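Specific mitochondrial acyl carrier protein (Toxoplasma, PDB 3CE7) probably carries growing acyl chains on a phosphopantetheine arm during mitochondrial fatty acid synthesis, as acyl carrier proteins do. Local coordinates at residues D14-V20 and V93-A98; C28-Q33 and T49-W55. One frame throughout, in Å; residues are numbered along the deposited sequence. Where two conformers were deposited one is given.

Interaction 1. Residues D14-V20 and V93-A98; sequences DTDINAV and VVSERA
Asp14, in the loop leading into helix 17-29, meets Arg97 near the end of helix 86-98. The CB of Arg97 lies 3.7 Å from the backbone O of Asp14, and CG passes over the carboxylate carbon of the same residue. Bends at chi2 and chi3 (-55° and -61°) then curl the chain back along Asp14, bringing CD close to OD2. At NE the contact becomes ionic: a salt bridge to Asp14 OD2 of 3.1 Å. The carboxylate and guanidinium planes are 58° apart, so this is a single-point ion pair through NE and not a coplanar bidentate one. A water closes the second path, donating to Asp14 OD1 and accepting from Arg97 NH2 at 2.9 Å, in the guanidinium plane. NH1 is bound elsewhere, to the backbone O of Asp72, so the one side chain ties together three parts of the chain.

Beside the ion pair, Val94 fills the angle between the segments. Its CG1 rests 3.5 Å from Thr15 O, while CG2 reaches Ile17 CD1 and, at 3.9 Å, Val20 CG2. Val20 CG1 continues the apolar seam to Val93 CG1, and Val93 goes on to Val67 and Phe71 of helix 57-71. Thr15 CG2 lies against the backbone joining Arg97 to Ala98. Asp16 then starts helix 17-29 as its N-cap, OD1 accepting from Ala19 N at 3.1 Å. The lead-in and first turn of helix 17-29 thus pack against the last turns of helix 86-98, as expected of the acyl carrier protein four-helix bundle, whose first and last helices lie side by side near the chain ends.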
# COMPACT_ATOMS: atom_id res chain seq x y z
N ASP A 14 -12.06 -3.39 8.21
CA ASP A 14 -11.51 -2.57 7.11
C ASP A 14 -11.63 -1.06 7.32
O ASP A 14 -11.15 -0.27 6.49
CB ASP A 14 -12.02 -3.03 5.72
CG ASP A 14 -13.51 -2.92 5.56
OD1 ASP A 14 -14.16 -2.18 6.33
OD2 ASP A 14 -14.05 -3.57 4.62
N THR A 15 -12.23 -0.66 8.44
CA THR A 15 -12.28 0.74 8.83
C THR A 15 -11.41 1.03 10.06
O THR A 15 -11.43 2.14 10.60
CB THR A 15 -13.73 1.23 9.07
OG1 THR A 15 -14.38 0.39 10.04
CG2 THR A 15 -14.52 1.21 7.77
N ASP A 16 -10.64 0.02 10.49
CA ASP A 16 -9.72 0.14 11.63
C ASP A 16 -8.32 0.43 11.06
O ASP A 16 -7.69 -0.45 10.50
CB ASP A 16 -9.75 -1.19 12.41
CG ASP A 16 -8.79 -1.24 13.60
OD1 ASP A 16 -7.75 -0.56 13.61
OD2 ASP A 16 -9.08 -2.02 14.54
N ILE A 17 -7.85 1.67 11.22
CA ILE A 17 -6.57 2.07 10.61
C ILE A 17 -5.36 1.26 11.12
O ILE A 17 -4.44 0.96 10.35
CB ILE A 17 -6.32 3.61 10.70
CG1 ILE A 17 -5.10 4.02 9.84
CG2 ILE A 17 -6.20 4.07 12.15
CD1 ILE A 17 -5.25 3.70 8.36
N ASN A 18 -5.36 0.90 12.40
CA ASN A 18 -4.27 0.06 12.92
C ASN A 18 -4.22 -1.28 12.20
O ASN A 18 -3.15 -1.70 11.72
CB ASN A 18 -4.38 -0.12 14.43
CG ASN A 18 -3.93 1.11 15.21
OD1 ASN A 18 -3.62 2.15 14.63
ND2 ASN A 18 -3.92 0.99 16.54
N ALA A 19 -5.37 -1.95 12.10
CA ALA A 19 -5.42 -3.28 11.49
C ALA A 19 -5.09 -3.22 10.01
O ALA A 19 -4.32 -4.05 9.51
CB ALA A 19 -6.80 -3.90 11.73
N VAL A 20 -5.67 -2.24 9.31
CA VAL A 20 -5.44 -2.08 7.88
C VAL A 20 -3.97 -1.73 7.61
O VAL A 20 -3.37 -2.25 6.67
CB VAL A 20 -6.41 -1.04 7.27
CG1 VAL A 20 -6.03 -0.71 5.84
CG2 VAL A 20 -7.84 -1.56 7.32
N VAL A 93 -7.68 3.48 2.01
CA VAL A 93 -8.55 2.31 2.14
C VAL A 93 -9.59 2.56 3.23
O VAL A 93 -10.79 2.38 3.02
CB VAL A 93 -7.74 1.03 2.45
CG1 VAL A 93 -8.66 -0.09 2.89
CG2 VAL A 93 -6.94 0.62 1.23
N VAL A 94 -9.12 3.00 4.40
CA VAL A 94 -10.02 3.21 5.53
C VAL A 94 -11.05 4.29 5.18
O VAL A 94 -12.25 4.11 5.42
CB VAL A 94 -9.25 3.52 6.81
CG1 VAL A 94 -10.19 4.07 7.91
CG2 VAL A 94 -8.54 2.25 7.28
N SER A 95 -10.58 5.38 4.58
CA SER A 95 -11.48 6.48 4.21
C SER A 95 -12.57 6.01 3.25
O SER A 95 -13.75 6.36 3.43
CB SER A 95 -10.70 7.67 3.63
OG SER A 95 -10.11 7.35 2.39
N GLU A 96 -12.21 5.19 2.27
CA GLU A 96 -13.20 4.70 1.30
C GLU A 96 -14.20 3.78 1.97
O GLU A 96 -15.41 3.88 1.75
CB GLU A 96 -12.53 4.02 0.12
CG GLU A 96 -11.83 5.00 -0.82
CD GLU A 96 -12.81 5.94 -1.51
OE1 GLU A 96 -13.61 5.47 -2.35
OE2 GLU A 96 -12.77 7.15 -1.22
N ARG A 97 -13.70 2.87 2.80
CA ARG A 97 -14.58 1.90 3.44
C ARG A 97 -15.47 2.57 4.49
O ARG A 97 -16.58 2.11 4.74
CB ARG A 97 -13.77 0.76 4.06
CG ARG A 97 -13.03 -0.10 3.04
CD ARG A 97 -13.95 -0.67 1.95
NE ARG A 97 -14.99 -1.54 2.51
CZ ARG A 97 -15.82 -2.29 1.78
NH1 ARG A 97 -15.73 -2.29 0.45
NH2 ARG A 97 -16.72 -3.04 2.38
N ALA A 98 -14.98 3.66 5.09
CA ALA A 98 -15.71 4.34 6.16
C ALA A 98 -16.83 5.23 5.64
O ALA A 98 -17.70 5.64 6.41
CB ALA A 98 -14.75 5.17 7.01
O HOH W 1 -16.64 -2.11 5.12

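Interaction 2. Residues C28-Q33 and T49-W55; sequences CQKFLQ and TREDRLW
Arg50 supplies the donors that join the end of helix 17-29 and the turn after it to the loop 49-55, and the backbone carbonyls of Phe31 and Leu32 receive them. Its amide N bonds to Phe31 O at 3.0 Å, with an angle of 150° at the hydrogen and the donor tilted out of the carbonyl plane. The same oxygen also takes a CA-H contact from Thr49, within a single beta bridge that pairs Leu32 with Thr49. A bend at chi2 (-81°) turns the arginine back over the chain, where NE makes a weak bond of 3.1 Å to Leu32 O. That oxygen has a second partner, a water that donates to it and to Gln29 O, and that accepts weakly from Arg50 NH2. Gln29 O accepts from Leu32 N as well, so it too has two donors. Asp52 N to Thr49 O, 2.9 Å, closes the type I turn that presents Arg50.

Below lies an apolar layer built on Trp55. Its CZ3 meets Phe31 CB at 3.7 Å and Cys28 SG at 3.8 Å, the sulfur lying oblique to the ring, while Leu32 CD2 comes up at the indole edge. The indole NE1 is engaged by Thr60 OG1. Phe31 stacks edge-to-face with Phe63, so the end of helix 17-29 and the following loop are packed against helix 57-71.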
# COMPACT_ATOMS: atom_id res chain seq x y z
N CYS A 28 3.12 -5.42 1.61
CA CYS A 28 4.23 -4.74 0.97
C CYS A 28 5.50 -5.55 1.11
O CYS A 28 6.30 -5.62 0.18
CB CYS A 28 4.43 -3.36 1.58
SG CYS A 28 5.82 -2.44 0.84
N GLN A 29 5.69 -6.17 2.27
CA GLN A 29 6.89 -6.96 2.53
C GLN A 29 7.11 -8.08 1.52
O GLN A 29 8.24 -8.45 1.23
CB GLN A 29 6.89 -7.49 3.97
CG GLN A 29 7.19 -6.38 5.00
CD GLN A 29 6.91 -6.80 6.44
OE1 GLN A 29 6.12 -7.70 6.70
NE2 GLN A 29 7.55 -6.11 7.38
N LYS A 30 6.01 -8.61 0.97
CA LYS A 30 6.11 -9.69 -0.02
C LYS A 30 6.75 -9.22 -1.33
O LYS A 30 7.28 -10.03 -2.10
CB LYS A 30 4.73 -10.31 -0.31
CG LYS A 30 3.89 -10.65 0.92
CD LYS A 30 4.46 -11.78 1.75
CE LYS A 30 3.41 -12.31 2.73
NZ LYS A 30 4.06 -12.92 3.93
N PHE A 31 6.72 -7.91 -1.57
CA PHE A 31 7.33 -7.32 -2.76
C PHE A 31 8.84 -7.13 -2.61
O PHE A 31 9.54 -6.89 -3.59
CB PHE A 31 6.71 -5.95 -3.05
CG PHE A 31 5.39 -5.99 -3.77
CD1 PHE A 31 4.27 -6.60 -3.19
CD2 PHE A 31 5.24 -5.36 -5.00
CE1 PHE A 31 3.04 -6.61 -3.84
CE2 PHE A 31 4.02 -5.37 -5.67
CZ PHE A 31 2.91 -6.00 -5.08
N LEU A 32 9.33 -7.23 -1.37
CA LEU A 32 10.65 -6.70 -1.07
C LEU A 32 11.75 -7.75 -0.96
O LEU A 32 11.50 -8.93 -0.72
CB LEU A 32 10.61 -5.85 0.21
CG LEU A 32 9.59 -4.71 0.24
CD1 LEU A 32 9.69 -3.92 1.54
CD2 LEU A 32 9.74 -3.79 -0.96
N GLN A 33 12.97 -7.27 -1.15
CA GLN A 33 14.16 -8.09 -0.96
C GLN A 33 14.21 -8.53 0.50
O GLN A 33 13.86 -7.75 1.40
CB GLN A 33 15.41 -7.28 -1.34
CG GLN A 33 16.75 -8.03 -1.24
CD GLN A 33 16.82 -9.25 -2.15
OE1 GLN A 33 17.09 -10.36 -1.68
NE2 GLN A 33 16.58 -9.06 -3.44
N THR A 49 13.23 -3.96 -4.02
CA THR A 49 12.31 -5.06 -4.34
C THR A 49 13.04 -6.38 -4.58
O THR A 49 14.28 -6.42 -4.60
CB THR A 49 11.44 -4.72 -5.57
OG1 THR A 49 12.26 -4.69 -6.75
CG2 THR A 49 10.75 -3.37 -5.39
N ARG A 50 12.27 -7.46 -4.76
CA ARG A 50 12.81 -8.80 -5.02
C ARG A 50 13.76 -8.82 -6.22
O ARG A 50 14.59 -9.72 -6.36
CB ARG A 50 11.68 -9.79 -5.29
CG ARG A 50 10.73 -10.03 -4.12
CD ARG A 50 11.29 -11.01 -3.11
NE ARG A 50 10.27 -11.41 -2.14
CZ ARG A 50 9.71 -12.61 -2.07
NH1 ARG A 50 10.07 -13.58 -2.91
NH2 ARG A 50 8.79 -12.86 -1.15
N GLU A 51 13.60 -7.82 -7.09
CA GLU A 51 14.37 -7.68 -8.32
C GLU A 51 15.69 -6.96 -8.12
O GLU A 51 16.37 -6.64 -9.10
CB GLU A 51 13.56 -6.91 -9.36
CG GLU A 51 12.22 -7.51 -9.69
CD GLU A 51 11.46 -6.69 -10.71
OE1 GLU A 51 12.10 -6.14 -11.63
OE2 GLU A 51 10.21 -6.59 -10.60
N ASP A 52 16.04 -6.72 -6.85
CA ASP A 52 17.24 -5.96 -6.46
C ASP A 52 17.36 -4.62 -7.19
O ASP A 52 18.45 -4.18 -7.57
CB ASP A 52 18.51 -6.81 -6.59
CG ASP A 52 18.61 -7.90 -5.52
OD1 ASP A 52 17.57 -8.31 -4.97
OD2 ASP A 52 19.75 -8.34 -5.22
N ARG A 53 16.21 -3.98 -7.38
CA ARG A 53 16.12 -2.62 -7.90
C ARG A 53 15.23 -1.86 -6.93
O ARG A 53 14.53 -2.48 -6.12
CB ARG A 53 15.52 -2.61 -9.32
CG ARG A 53 14.06 -3.06 -9.40
CD ARG A 53 13.59 -3.20 -10.84
NE ARG A 53 13.20 -1.92 -11.42
CZ ARG A 53 13.05 -1.70 -12.73
NH1 ARG A 53 12.68 -0.50 -13.17
NH2 ARG A 53 13.26 -2.68 -13.60
N LEU A 54 15.26 -0.54 -6.99
CA LEU A 54 14.37 0.26 -6.16
C LEU A 54 12.93 0.21 -6.68
O LEU A 54 12.69 0.17 -7.89
CB LEU A 54 14.86 1.71 -6.04
CG LEU A 54 16.24 1.89 -5.38
CD1 LEU A 54 16.60 3.36 -5.31
CD2 LEU A 54 16.30 1.26 -3.99
N TRP A 55 12.00 0.20 -5.75
CA TRP A 55 10.57 0.28 -6.03
C TRP A 55 10.28 1.42 -7.00
O TRP A 55 10.79 2.53 -6.84
CB TRP A 55 9.86 0.56 -4.71
CG TRP A 55 8.36 0.61 -4.73
CD1 TRP A 55 7.56 1.56 -5.30
CD2 TRP A 55 7.49 -0.34 -4.11
NE1 TRP A 55 6.23 1.26 -5.08
CE2 TRP A 55 6.16 0.10 -4.35
CE3 TRP A 55 7.69 -1.51 -3.37
CZ2 TRP A 55 5.04 -0.61 -3.88
CZ3 TRP A 55 6.58 -2.22 -2.91
CH2 TRP A 55 5.26 -1.76 -3.17
O HOH W 2 9.94 -10.71 1.08

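Helix 17-29 takes part in both contacts, interaction 1 at its start and interaction 2 at its end, and the two lie on opposite sides of the chain's centre, their centres 25 Å apart. Both are partly buried; the buried apolar residues are Val20 and Val93 in the first, and Cys28, Leu32 and Trp55 in the second. Interaction 1 sets the approach to a helix and its first turn against a late part of another, using valine packing and a side-chain salt bridge. Interaction 2 sets a helix end and its following turn against an irregular loop, so backbone carbonyls are the main acceptors and an arginine their donor, beside a mixed apolar cluster round Trp55. Both reach helix 57-71.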